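Local coordinates for NMB1025 protein (Neisseria meningitidis serogroup B, PDB 3KJJ) that is of unknown function but belongs to the YjgF (RutC) family, whose members form trimers and include enamine/imine deaminases, at residues Gly28-Ser33 against Arg56-Cys61; Asp49-Ile54 against Gly86-Trp91; Ala66-Ala71 against Ile116-Val121. All coordinates share one frame; numbering follows the deposited sequence. Where two conformers were deposited one is given.

Following the chain from the N terminus, strands 11-16 and 21-26 are followed by strand 29-32, helix 43-60, strand 68-75, helix 81-91 and, later, strand 114-121. Interaction 1 closes the loop from strand 29-32 to the C-terminal end of helix 43-60. Interaction 2 starts within that loop, on the same helix, and ends on helix 81-91, so the two cross. Interaction 3 opens after interaction 1 has closed. It joins strand 68-75 to strand 114-121 and crosses interaction 2. The backbones of I30 and L32 hydrogen-bond to those of A120 and I118. Interaction 1 sets helix 43-60 on the sheet, interaction 2 packs helix 81-91 beside it, and interaction 3 pairs two strands beneath them.

Interaction 1: residues Gly28-Ser33 against Arg56-Cys61; sequences GLIFLS and RWLAEC
I30 and L32 point from strand 29-32 to the end of helix 43-60, where they meet W57, L58 and the following C61. The strand and the helix run roughly antiparallel, with 148° between their directions and 9.9 Å between their axes at closest approach. The side-chain contacts are apolar.

I30 lies against C61. Its CD1 comes within 3.6 Å of C61 CB. Its other branch, CG2, lies 4.0 Å from C61 SG and also near CB, so both branches touch the cysteine. CG1 is anti to the carbonyl carbon of I30 (chi1 -71°), and the chain then extends to carry CD1 out to the cysteine. CG2 also looks toward L58, but CD2 of that leucine is more distant, at 4.3 Å.

L32 takes the neighbouring place, nearer the start of the helical turn. Its side chain and that of L58 cross at about a right angle. CD2 of L58 is the touching branch: it sits 4.0 Å from L32 CD1 and equally close to L32 CD2. Thus one methyl group rests against the fork of the other leucine. L58 CB does not aim straight at the strand, and the end of the side chain bends nearer. W57 meets L32 through its CB, 4.1 Å from L32 CD2. The indole ring then leads away from the strand.

L32 also packs on A23 of strand 21-26 and on I118 of strand 114-121. L58 continues over the sheet to A120 and V68, while the W57 side chain reaches E22 and M35. F31 points to the other face of the strand, where it meets L69 of the second subunit. Strand 29-32 therefore has helix 43-60 on one face and a neighbouring subunit on the other.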
ATOM      1  N   GLY B  28       7.896   8.382  13.729  1.00 20.25           N
ATOM      2  CA  GLY B  28       6.499   8.564  14.055  1.00 22.22           C
ATOM      3  C   GLY B  28       5.539   7.664  13.298  1.00 22.59           C
ATOM      4  O   GLY B  28       4.412   7.501  13.736  1.00 22.82           O
ATOM      5  N   LEU B  29       5.981   7.092  12.175  1.00 21.08           N
ATOM      6  CA  LEU B  29       5.126   6.214  11.355  1.00 22.00           C
ATOM      7  C   LEU B  29       5.323   4.755  11.704  1.00 21.96           C
ATOM      8  O   LEU B  29       6.410   4.346  12.105  1.00 19.41           O
ATOM      9  CB  LEU B  29       5.389   6.392   9.859  1.00 20.57           C
ATOM     10  CG  LEU B  29       5.064   7.725   9.194  1.00 21.50           C
ATOM     11  CD1 LEU B  29       5.685   7.771   7.808  1.00 26.26           C
ATOM     12  CD2 LEU B  29       3.574   8.004   9.137  1.00 20.59           C
ATOM     13  N   ILE B  30       4.269   3.970  11.502  1.00 22.60           N
ATOM     14  CA  ILE B  30       4.243   2.564  11.891  1.00 19.04           C
ATOM     15  C   ILE B  30       3.648   1.769  10.728  1.00 18.43           C
ATOM     16  O   ILE B  30       2.581   2.116  10.224  1.00 16.59           O
ATOM     17  CB  ILE B  30       3.388   2.374  13.161  1.00 18.24           C
ATOM     18  CG1 ILE B  30       4.106   2.961  14.387  1.00 17.70           C
ATOM     19  CG2 ILE B  30       3.039   0.884  13.390  1.00 15.40           C
ATOM     20  CD1 ILE B  30       3.176   3.304  15.541  1.00 15.90           C
ATOM     21  N   PHE B  31       4.361   0.734  10.293  1.00 16.36           N
ATOM     22  CA  PHE B  31       3.891  -0.150   9.236  1.00 13.54           C
ATOM     23  C   PHE B  31       3.702  -1.552   9.817  1.00 15.89           C
ATOM     24  O   PHE B  31       4.642  -2.140  10.352  1.00 15.99           O
ATOM     25  CB  PHE B  31       4.880  -0.150   8.057  1.00 10.66           C
ATOM     26  CG  PHE B  31       4.972   1.171   7.344  1.00 16.98           C
ATOM     27  CD1 PHE B  31       4.231   1.403   6.191  1.00 22.60           C
ATOM     28  CD2 PHE B  31       5.789   2.189   7.836  1.00 18.13           C
ATOM     29  CE1 PHE B  31       4.308   2.628   5.520  1.00 25.21           C
ATOM     30  CE2 PHE B  31       5.870   3.418   7.179  1.00 24.12           C
ATOM     31  CZ  PHE B  31       5.134   3.634   6.019  1.00 19.81           C
ATOM     32  N   LEU B  32       2.479  -2.074   9.763  1.00 15.31           N
ATOM     33  CA  LEU B  32       2.246  -3.456  10.193  1.00 13.97           C
ATOM     34  C   LEU B  32       2.327  -4.408   8.991  1.00 14.75           C
ATOM     35  O   LEU B  32       1.870  -4.058   7.899  1.00 12.85           O
ATOM     36  CB  LEU B  32       0.885  -3.603  10.875  1.00 15.67           C
ATOM     37  CG  LEU B  32       0.472  -2.774  12.096  1.00 18.04           C
ATOM     38  CD1 LEU B  32      -0.786  -3.382  12.760  1.00 13.77           C
ATOM     39  CD2 LEU B  32       1.596  -2.666  13.117  1.00 20.99           C
ATOM     40  N   SER B  33       2.902  -5.596   9.195  1.00 16.94           N
ATOM     41  CA  SER B  33       2.774  -6.685   8.219  1.00 12.89           C
ATOM     42  C   SER B  33       1.279  -6.893   8.015  1.00 11.75           C
ATOM     43  O   SER B  33       0.476  -6.558   8.884  1.00 12.43           O
ATOM     44  CB  SER B  33       3.406  -7.999   8.737  1.00 13.37           C
ATOM     45  OG  SER B  33       4.803  -8.067   8.493  1.00 18.18           O
ATOM     46  N   ARG B  56      -3.074  -5.457  19.277  1.00 18.22           N
ATOM     47  CA  ARG B  56      -1.923  -5.890  20.071  1.00 18.30           C
ATOM     48  C   ARG B  56      -0.613  -5.311  19.532  1.00 16.04           C
ATOM     49  O   ARG B  56       0.205  -4.818  20.310  1.00 16.80           O
ATOM     50  CB  ARG B  56      -1.867  -7.416  20.209  1.00 18.19           C
ATOM     51  CG  ARG B  56      -2.923  -7.996  21.163  1.00 20.87           C
ATOM     52  CD  ARG B  56      -2.631  -9.458  21.561  1.00 20.21           C
ATOM     53  NE  ARG B  56      -2.550 -10.360  20.407  1.00 17.41           N
ATOM     54  CZ  ARG B  56      -3.597 -10.961  19.837  1.00 23.95           C
ATOM     55  NH1 ARG B  56      -4.820 -10.756  20.305  1.00 16.25           N
ATOM     56  NH2 ARG B  56      -3.420 -11.768  18.787  1.00 22.79           N
ATOM     57  N   TRP B  57      -0.447  -5.311  18.207  1.00 12.96           N
ATOM     58  CA  TRP B  57       0.761  -4.758  17.590  1.00 14.81           C
ATOM     59  C   TRP B  57       0.829  -3.233  17.606  1.00 15.72           C
ATOM     60  O   TRP B  57       1.919  -2.668  17.694  1.00 18.90           O
ATOM     61  CB  TRP B  57       0.992  -5.321  16.174  1.00 13.86           C
ATOM     62  CG  TRP B  57       1.375  -6.790  16.210  1.00 12.34           C
ATOM     63  CD1 TRP B  57       0.628  -7.843  15.758  1.00 15.72           C
ATOM     64  CD2 TRP B  57       2.579  -7.358  16.750  1.00 13.48           C
ATOM     65  NE1 TRP B  57       1.292  -9.021  15.967  1.00 13.42           N
ATOM     66  CE2 TRP B  57       2.491  -8.756  16.581  1.00 11.09           C
ATOM     67  CE3 TRP B  57       3.715  -6.823  17.375  1.00 14.63           C
ATOM     68  CZ2 TRP B  57       3.498  -9.629  17.006  1.00 17.79           C
ATOM     69  CZ3 TRP B  57       4.722  -7.691  17.786  1.00 17.10           C
ATOM     70  CH2 TRP B  57       4.605  -9.080  17.600  1.00 23.92           C
ATOM     71  N   LEU B  58      -0.323  -2.568  17.557  1.00 18.08           N
ATOM     72  CA  LEU B  58      -0.338  -1.108  17.634  1.00 17.68           C
ATOM     73  C   LEU B  58       0.041  -0.667  19.050  1.00 16.82           C
ATOM     74  O   LEU B  58       0.814   0.284  19.224  1.00 19.47           O
ATOM     75  CB  LEU B  58      -1.694  -0.532  17.176  1.00 15.71           C
ATOM     76  CG  LEU B  58      -2.019  -0.592  15.665  1.00 15.61           C
ATOM     77  CD1 LEU B  58      -3.367   0.062  15.364  1.00 12.11           C
ATOM     78  CD2 LEU B  58      -0.930   0.021  14.785  1.00 17.00           C
ATOM     79  N   ALA B  59      -0.481  -1.378  20.052  1.00 17.13           N
ATOM     80  CA  ALA B  59      -0.096  -1.163  21.456  1.00 18.09           C
ATOM     81  C   ALA B  59       1.416  -1.285  21.647  1.00 19.48           C
ATOM     82  O   ALA B  59       2.059  -0.396  22.220  1.00 18.53           O
ATOM     83  CB  ALA B  59      -0.840  -2.137  22.377  1.00 21.47           C
ATOM     84  N   GLU B  60       1.987  -2.373  21.136  1.00 18.54           N
ATOM     85  CA  GLU B  60       3.425  -2.572  21.198  1.00 21.47           C
ATOM     86  C   GLU B  60       4.213  -1.403  20.577  1.00 21.20           C
ATOM     87  O   GLU B  60       5.301  -1.086  21.043  1.00 20.91           O
ATOM     88  CB  GLU B  60       3.812  -3.914  20.565  1.00 23.26           C
ATOM     89  CG  GLU B  60       5.031  -4.553  21.225  1.00 37.27           C
ATOM     90  CD  GLU B  60       5.053  -6.076  21.119  1.00 45.09           C
ATOM     91  OE1 GLU B  60       6.147  -6.634  20.874  1.00 47.47           O
ATOM     92  OE2 GLU B  60       3.990  -6.717  21.291  1.00 42.99           O
ATOM     93  N   CYS B  61       3.657  -0.757  19.548  1.00 22.17           N
ATOM     94  CA  CYS B  61       4.334   0.375  18.880  1.00 22.84           C
ATOM     95  C   CYS B  61       4.038   1.764  19.457  1.00 20.05           C
ATOM     96  O   CYS B  61       4.522   2.779  18.931  1.00 18.37           O
ATOM     97  CB  CYS B  61       4.019   0.382  17.379  1.00 23.27           C
ATOM     98  SG  CYS B  61       4.531  -1.108  16.513  1.00 26.77           S
TER

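Interaction 2: residues Asp49-Ile54 against Gly86-Trp91; sequences DVLAQI and GVWDAW
The two helices on the sheet, 43-60 and 81-91, pack side by side here, with L51 held against two tryptophans. Their short segments run at 31° to each other, and their axes are 10.9 Å apart at closest approach.

L51 CD2 sits over one face of the W91 six-membered ring. It lies 3.6 Å from the centroid of that ring and 9° off its normal, a CH-pi contact. L51 CD1 lies near the CG end of the indole, 3.8 Å from W91 CG, and also meets V87 CG1 at 4.0 Å. W91 CG is anti to the backbone N (chi1 172°), which swings the indole across to L51. On the W88 side, L51 CD2 is 3.9 Å from W88 CE3. I54 CG2 touches W91 CZ2 at 4.1 Å, with the two side chains at about a right angle.

W91 NE1, which lies close to L51 CB, donates to D55 OD1 on the same helix as L51. W88 NE1 donates to R19 O of the third subunit. L51 and I54 also rest on I116 of the sheet. Two helices lying together on one sheet face are characteristic of the alpha-beta fold of YjgF subunits.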
ATOM      1  N   ASP B  49     -10.470 -11.653  14.723  1.00 19.56           N
ATOM      2  CA  ASP B  49      -9.135 -12.089  15.136  1.00 18.26           C
ATOM      3  C   ASP B  49      -8.027 -11.183  14.602  1.00 14.66           C
ATOM      4  O   ASP B  49      -7.061 -10.889  15.321  1.00 15.84           O
ATOM      5  CB  ASP B  49      -8.855 -13.529  14.710  1.00 22.15           C
ATOM      6  CG  ASP B  49      -7.474 -13.999  15.149  1.00 14.46           C
ATOM      7  OD1 ASP B  49      -7.302 -14.284  16.344  1.00 23.04           O
ATOM      8  OD2 ASP B  49      -6.566 -14.068  14.298  1.00 24.62           O
ATOM      9  N   VAL B  50      -8.175 -10.759  13.348  1.00 12.62           N
ATOM     10  CA  VAL B  50      -7.182  -9.939  12.656  1.00 12.99           C
ATOM     11  C   VAL B  50      -7.133  -8.551  13.305  1.00 12.08           C
ATOM     12  O   VAL B  50      -6.052  -8.025  13.558  1.00 12.00           O
ATOM     13  CB  VAL B  50      -7.475  -9.878  11.126  1.00 11.61           C
ATOM     14  CG1 VAL B  50      -6.822  -8.684  10.458  1.00 14.67           C
ATOM     15  CG2 VAL B  50      -6.994 -11.191  10.443  1.00 12.21           C
ATOM     16  N   LEU B  51      -8.308  -7.984  13.585  1.00 14.40           N
ATOM     17  CA  LEU B  51      -8.385  -6.697  14.280  1.00 15.35           C
ATOM     18  C   LEU B  51      -7.816  -6.742  15.711  1.00 14.34           C
ATOM     19  O   LEU B  51      -7.232  -5.759  16.171  1.00 16.86           O
ATOM     20  CB  LEU B  51      -9.797  -6.100  14.207  1.00 13.56           C
ATOM     21  CG  LEU B  51     -10.304  -5.805  12.777  1.00 14.44           C
ATOM     22  CD1 LEU B  51     -11.783  -5.465  12.750  1.00 15.62           C
ATOM     23  CD2 LEU B  51      -9.496  -4.703  12.074  1.00 12.64           C
ATOM     24  N   ALA B  52      -7.950  -7.883  16.391  1.00 15.30           N
ATOM     25  CA  ALA B  52      -7.370  -8.073  17.732  1.00 16.28           C
ATOM     26  C   ALA B  52      -5.842  -8.115  17.720  1.00 15.62           C
ATOM     27  O   ALA B  52      -5.186  -7.501  18.568  1.00 14.60           O
ATOM     28  CB  ALA B  52      -7.954  -9.333  18.419  1.00 19.90           C
ATOM     29  N   GLN B  53      -5.278  -8.805  16.731  1.00 17.09           N
ATOM     30  CA  GLN B  53      -3.843  -8.742  16.446  1.00 16.08           C
ATOM     31  C   GLN B  53      -3.367  -7.322  16.192  1.00 13.70           C
ATOM     32  O   GLN B  53      -2.337  -6.898  16.732  1.00 13.99           O
ATOM     33  CB  GLN B  53      -3.509  -9.580  15.214  1.00 18.71           C
ATOM     34  CG  GLN B  53      -3.645 -11.074  15.402  1.00 15.40           C
ATOM     35  CD  GLN B  53      -3.361 -11.815  14.117  1.00 10.99           C
ATOM     36  OE1 GLN B  53      -2.264 -11.741  13.583  1.00 16.16           O
ATOM     37  NE2 GLN B  53      -4.363 -12.520  13.604  1.00 14.90           N
ATOM     38  N   ILE B  54      -4.107  -6.590  15.359  1.00 14.32           N
ATOM     39  CA  ILE B  54      -3.727  -5.225  15.032  1.00 13.03           C
ATOM     40  C   ILE B  54      -3.663  -4.383  16.302  1.00 15.13           C
ATOM     41  O   ILE B  54      -2.672  -3.665  16.517  1.00 15.35           O
ATOM     42  CB  ILE B  54      -4.621  -4.608  13.914  1.00 15.87           C
ATOM     43  CG1 ILE B  54      -4.214  -5.199  12.553  1.00 10.52           C
ATOM     44  CG2 ILE B  54      -4.484  -3.089  13.895  1.00 17.18           C
ATOM     45  CD1 ILE B  54      -5.246  -5.060  11.427  1.00 10.81           C
ATOM     46  N   GLY B  86     -19.256  -5.347   8.866  1.00 17.49           N
ATOM     47  CA  GLY B  86     -19.983  -5.357  10.138  1.00 18.61           C
ATOM     48  C   GLY B  86     -19.057  -5.374  11.341  1.00 18.44           C
ATOM     49  O   GLY B  86     -19.317  -4.700  12.344  1.00 17.57           O
ATOM     50  N   VAL B  87     -17.958  -6.119  11.227  1.00 17.70           N
ATOM     51  CA  VAL B  87     -16.995  -6.220  12.303  1.00 16.27           C
ATOM     52  C   VAL B  87     -16.083  -4.985  12.310  1.00 16.93           C
ATOM     53  O   VAL B  87     -15.863  -4.380  13.361  1.00 20.64           O
ATOM     54  CB  VAL B  87     -16.232  -7.566  12.254  1.00 16.82           C
ATOM     55  CG1 VAL B  87     -15.129  -7.618  13.313  1.00 13.11           C
ATOM     56  CG2 VAL B  87     -17.227  -8.723  12.437  1.00 12.36           C
ATOM     57  N   TRP B  88     -15.579  -4.615  11.133  1.00 17.60           N
ATOM     58  CA  TRP B  88     -14.782  -3.401  10.951  1.00 20.38           C
ATOM     59  C   TRP B  88     -15.488  -2.159  11.483  1.00 18.48           C
ATOM     60  O   TRP B  88     -14.905  -1.414  12.267  1.00 20.31           O
ATOM     61  CB  TRP B  88     -14.439  -3.220   9.469  1.00 20.21           C
ATOM     62  CG  TRP B  88     -13.789  -1.919   9.121  1.00 17.44           C
ATOM     63  CD1 TRP B  88     -14.412  -0.782   8.720  1.00 18.55           C
ATOM     64  CD2 TRP B  88     -12.382  -1.634   9.116  1.00 13.89           C
ATOM     65  NE1 TRP B  88     -13.485   0.203   8.471  1.00 19.39           N
ATOM     66  CE2 TRP B  88     -12.232  -0.291   8.713  1.00 20.30           C
ATOM     67  CE3 TRP B  88     -11.242  -2.374   9.441  1.00 15.53           C
ATOM     68  CZ2 TRP B  88     -10.979   0.328   8.603  1.00 15.35           C
ATOM     69  CZ3 TRP B  88      -9.993  -1.758   9.336  1.00 18.08           C
ATOM     70  CH2 TRP B  88      -9.878  -0.419   8.923  1.00 20.49           C
ATOM     71  N   ASP B  89     -16.741  -1.958  11.065  1.00 18.62           N
ATOM     72  CA  ASP B  89     -17.553  -0.803  11.474  1.00 20.64           C
ATOM     73  C   ASP B  89     -17.706  -0.652  12.979  1.00 18.89           C
ATOM     74  O   ASP B  89     -17.729   0.472  13.484  1.00 20.90           O
ATOM     75  CB  ASP B  89     -18.944  -0.842  10.830  1.00 21.15           C
ATOM     76  CG  ASP B  89     -18.902  -0.583   9.344  1.00 21.97           C
ATOM     77  OD1 ASP B  89     -17.815  -0.254   8.822  1.00 18.67           O
ATOM     78  OD2 ASP B  89     -19.960  -0.708   8.696  1.00 25.91           O
ATOM     79  N   ALA B  90     -17.828  -1.781  13.677  1.00 17.66           N
ATOM     80  CA  ALA B  90     -17.929  -1.817  15.142  1.00 19.49           C
ATOM     81  C   ALA B  90     -16.588  -1.567  15.837  1.00 19.11           C
ATOM     82  O   ALA B  90     -16.549  -1.070  16.967  1.00 20.67           O
ATOM     83  CB  ALA B  90     -18.514  -3.153  15.599  1.00 20.59           C
ATOM     84  N   TRP B  91     -15.501  -1.906  15.154  1.00 17.72           N
ATOM     85  CA  TRP B  91     -14.149  -1.840  15.722  1.00 15.25           C
ATOM     86  C   TRP B  91     -13.521  -0.465  15.572  1.00 15.89           C
ATOM     87  O   TRP B  91     -12.914   0.021  16.524  1.00 15.47           O
ATOM     88  CB  TRP B  91     -13.255  -2.915  15.110  1.00 12.76           C
ATOM     89  CG  TRP B  91     -11.772  -2.845  15.459  1.00 14.56           C
ATOM     90  CD1 TRP B  91     -11.158  -3.411  16.539  1.00 17.02           C
ATOM     91  CD2 TRP B  91     -10.730  -2.224  14.687  1.00 10.87           C
ATOM     92  NE1 TRP B  91      -9.804  -3.158  16.504  1.00 16.82           N
ATOM     93  CE2 TRP B  91      -9.514  -2.439  15.375  1.00 15.09           C
ATOM     94  CE3 TRP B  91     -10.710  -1.501  13.482  1.00 12.42           C
ATOM     95  CZ2 TRP B  91      -8.289  -1.955  14.901  1.00 12.67           C
ATOM     96  CZ3 TRP B  91      -9.504  -1.027  13.009  1.00 11.94           C
ATOM     97  CH2 TRP B  91      -8.301  -1.253  13.723  1.00 18.36           C
TER

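Interaction 3: residues Ala66-Ala71 against Ile116-Val121; sequences AHVLDA and IKITAV
A classic beta bulge interrupts the antiparallel pairing of strands 68-75 and 114-121 in the sheet. L69 and D70 both face T119. T119 O accepts from L69 N at 2.7 Å and from D70 N at 3.1 Å. The ladder resumes with T119 N, which donates to D70 O at 3.0 Å in a nearly straight bond (172° at the hydrogen). Before the bulge, V121 N bonds to H67 O at 2.9 Å.

The face carrying V68, A71, I118 and A120 is apolar. I118 CG2 stands 4.0 Å from both V68 CG1 and V68 CG2, and the two side chains cross at about a right angle. I118 CD1 meets A71 CB at 3.8 Å. This face lies under L58, I54 and W88 of the helices.

D70 and T119 point to the other face. D70 CG is anti to the backbone N (chi1 -178°), which carries the carboxylate to a water shared with the opposite strand. The water donates to D70 OD2 at 2.8 Å and to K117 O, and accepts from T119 OG1.

The chemistry implies two different roles. One face is apolar and buried by helices. The other side lies at the interface between subunits of the trimer. There the water-linked groups, and K117 NZ paired with D70 OD1 of the second subunit, mix with apolar packing of L69 and V121 on the third subunit.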
ATOM      1  N   ALA B  66      -7.238   4.281  16.988  1.00 16.30           N
ATOM      2  CA  ALA B  66      -7.635   5.682  16.814  1.00 16.83           C
ATOM      3  C   ALA B  66      -6.496   6.503  16.213  1.00 15.23           C
ATOM      4  O   ALA B  66      -6.616   7.706  16.042  1.00 13.69           O
ATOM      5  CB  ALA B  66      -8.071   6.270  18.155  1.00 20.29           C
ATOM      6  N   HIS B  67      -5.386   5.840  15.901  1.00 16.30           N
ATOM      7  CA  HIS B  67      -4.241   6.493  15.275  1.00 15.92           C
ATOM      8  C   HIS B  67      -3.760   5.749  14.041  1.00 17.14           C
ATOM      9  O   HIS B  67      -2.599   5.870  13.657  1.00 13.24           O
ATOM     10  CB  HIS B  67      -3.104   6.685  16.286  1.00 14.12           C
ATOM     11  CG  HIS B  67      -3.431   7.672  17.362  1.00 14.03           C
ATOM     12  ND1 HIS B  67      -4.185   7.340  18.467  1.00 17.14           N
ATOM     13  CD2 HIS B  67      -3.134   8.987  17.488  1.00 19.96           C
ATOM     14  CE1 HIS B  67      -4.333   8.407  19.231  1.00 24.98           C
ATOM     15  NE2 HIS B  67      -3.706   9.420  18.660  1.00 20.35           N
ATOM     16  N   VAL B  68      -4.670   4.990  13.429  1.00 16.87           N
ATOM     17  CA  VAL B  68      -4.447   4.361  12.125  1.00 14.21           C
ATOM     18  C   VAL B  68      -4.652   5.362  10.991  1.00 14.67           C
ATOM     19  O   VAL B  68      -5.674   6.051  10.912  1.00 15.95           O
ATOM     20  CB  VAL B  68      -5.402   3.165  11.909  1.00 11.58           C
ATOM     21  CG1 VAL B  68      -5.328   2.660  10.461  1.00 12.00           C
ATOM     22  CG2 VAL B  68      -5.071   2.067  12.874  1.00 12.55           C
ATOM     23  N   LEU B  69      -3.674   5.422  10.104  1.00 13.41           N
ATOM     24  CA  LEU B  69      -3.728   6.311   8.968  1.00 13.01           C
ATOM     25  C   LEU B  69      -4.458   5.671   7.793  1.00 14.33           C
ATOM     26  O   LEU B  69      -5.317   6.298   7.172  1.00 14.52           O
ATOM     27  CB  LEU B  69      -2.325   6.726   8.560  1.00 14.18           C
ATOM     28  CG  LEU B  69      -1.577   7.613   9.569  1.00 21.28           C
ATOM     29  CD1 LEU B  69      -0.200   7.962   9.035  1.00 19.17           C
ATOM     30  CD2 LEU B  69      -2.373   8.885   9.909  1.00 18.03           C
ATOM     31  N   ASP B  70      -4.124   4.414   7.518  1.00 12.55           N
ATOM     32  CA  ASP B  70      -4.542   3.764   6.292  1.00 17.67           C
ATOM     33  C   ASP B  70      -4.689   2.267   6.545  1.00 17.93           C
ATOM     34  O   ASP B  70      -3.920   1.672   7.308  1.00 16.91           O
ATOM     35  CB  ASP B  70      -3.507   4.062   5.190  1.00 19.16           C
ATOM     36  CG  ASP B  70      -3.873   3.468   3.831  1.00 28.12           C
ATOM     37  OD1 ASP B  70      -4.737   4.041   3.133  1.00 30.17           O
ATOM     38  OD2 ASP B  70      -3.255   2.447   3.444  1.00 28.95           O
ATOM     39  N   ALA B  71      -5.690   1.672   5.906  1.00 15.52           N
ATOM     40  CA  ALA B  71      -5.919   0.244   6.005  1.00 15.15           C
ATOM     41  C   ALA B  71      -6.269  -0.286   4.620  1.00 15.22           C
ATOM     42  O   ALA B  71      -7.135   0.265   3.945  1.00 14.47           O
ATOM     43  CB  ALA B  71      -7.061  -0.036   6.978  1.00 11.01           C
ATOM     44  N   ILE B 116      -5.436  -7.774   6.638  1.00 14.01           N
ATOM     45  CA  ILE B 116      -5.500  -6.314   6.753  1.00 13.72           C
ATOM     46  C   ILE B 116      -4.110  -5.750   7.016  1.00 14.51           C
ATOM     47  O   ILE B 116      -3.408  -6.191   7.943  1.00 12.86           O
ATOM     48  CB  ILE B 116      -6.513  -5.852   7.833  1.00 15.47           C
ATOM     49  CG1 ILE B 116      -7.906  -6.418   7.534  1.00 16.39           C
ATOM     50  CG2 ILE B 116      -6.543  -4.315   7.937  1.00 13.33           C
ATOM     51  CD1 ILE B 116      -8.973  -6.137   8.607  1.00 13.36           C
ATOM     52  N   LYS B 117      -3.737  -4.788   6.173  1.00 13.68           N
ATOM     53  CA  LYS B 117      -2.445  -4.122   6.205  1.00 16.69           C
ATOM     54  C   LYS B 117      -2.624  -2.684   6.671  1.00 15.47           C
ATOM     55  O   LYS B 117      -3.333  -1.901   6.038  1.00 18.94           O
ATOM     56  CB  LYS B 117      -1.826  -4.140   4.809  1.00 14.21           C
ATOM     57  CG  LYS B 117      -0.475  -3.425   4.689  1.00 19.26           C
ATOM     58  CD  LYS B 117       0.664  -4.382   4.901  1.00 29.19           C
ATOM     59  CE  LYS B 117       1.903  -3.893   4.196  1.00 28.22           C
ATOM     60  NZ  LYS B 117       3.116  -4.587   4.716  1.00 21.10           N
ATOM     61  N   ILE B 118      -1.944  -2.339   7.762  1.00 15.44           N
ATOM     62  CA  ILE B 118      -2.153  -1.070   8.462  1.00 13.25           C
ATOM     63  C   ILE B 118      -0.909  -0.187   8.379  1.00 12.26           C
ATOM     64  O   ILE B 118       0.216  -0.684   8.486  1.00  9.26           O
ATOM     65  CB  ILE B 118      -2.436  -1.320   9.978  1.00 16.70           C
ATOM     66  CG1 ILE B 118      -3.748  -2.078  10.191  1.00 11.76           C
ATOM     67  CG2 ILE B 118      -2.417  -0.009  10.777  1.00 11.77           C
ATOM     68  CD1 ILE B 118      -4.994  -1.312   9.838  1.00 10.61           C
ATOM     69  N   THR B 119      -1.144   1.115   8.183  1.00 12.16           N
ATOM     70  CA  THR B 119      -0.176   2.177   8.424  1.00 14.66           C
ATOM     71  C   THR B 119      -0.748   3.058   9.535  1.00 14.35           C
ATOM     72  O   THR B 119      -1.926   3.447   9.496  1.00 13.68           O
ATOM     73  CB  THR B 119       0.057   3.053   7.168  1.00 16.10           C
ATOM     74  OG1 THR B 119       0.217   2.216   6.012  1.00 16.96           O
ATOM     75  CG2 THR B 119       1.321   3.940   7.325  1.00 11.76           C
ATOM     76  N   ALA B 120       0.092   3.405  10.508  1.00 12.61           N
ATOM     77  CA  ALA B 120      -0.381   4.147  11.666  1.00 13.45           C
ATOM     78  C   ALA B 120       0.665   5.145  12.125  1.00 14.30           C
ATOM     79  O   ALA B 120       1.770   5.211  11.573  1.00 12.12           O
ATOM     80  CB  ALA B 120      -0.754   3.184  12.820  1.00 14.49           C
ATOM     81  N   VAL B 121       0.298   5.939  13.121  1.00 16.59           N
ATOM     82  CA  VAL B 121       1.223   6.908  13.690  0.50 19.23           C
ATOM     83  C   VAL B 121       1.447   6.643  15.181  1.00 20.82           C
ATOM     84  O   VAL B 121       0.540   6.217  15.891  1.00 19.37           O
ATOM     85  CB  VAL B 121       0.795   8.378  13.389  0.50 19.48           C
ATOM     86  CG1 VAL B 121      -0.402   8.801  14.222  0.50 16.21           C
ATOM     87  CG2 VAL B 121       1.964   9.339  13.586  0.50 16.71           C
TER
HETATM   88  O   HOH W   1      -1.858   0.336   4.716  1.00 20.72           O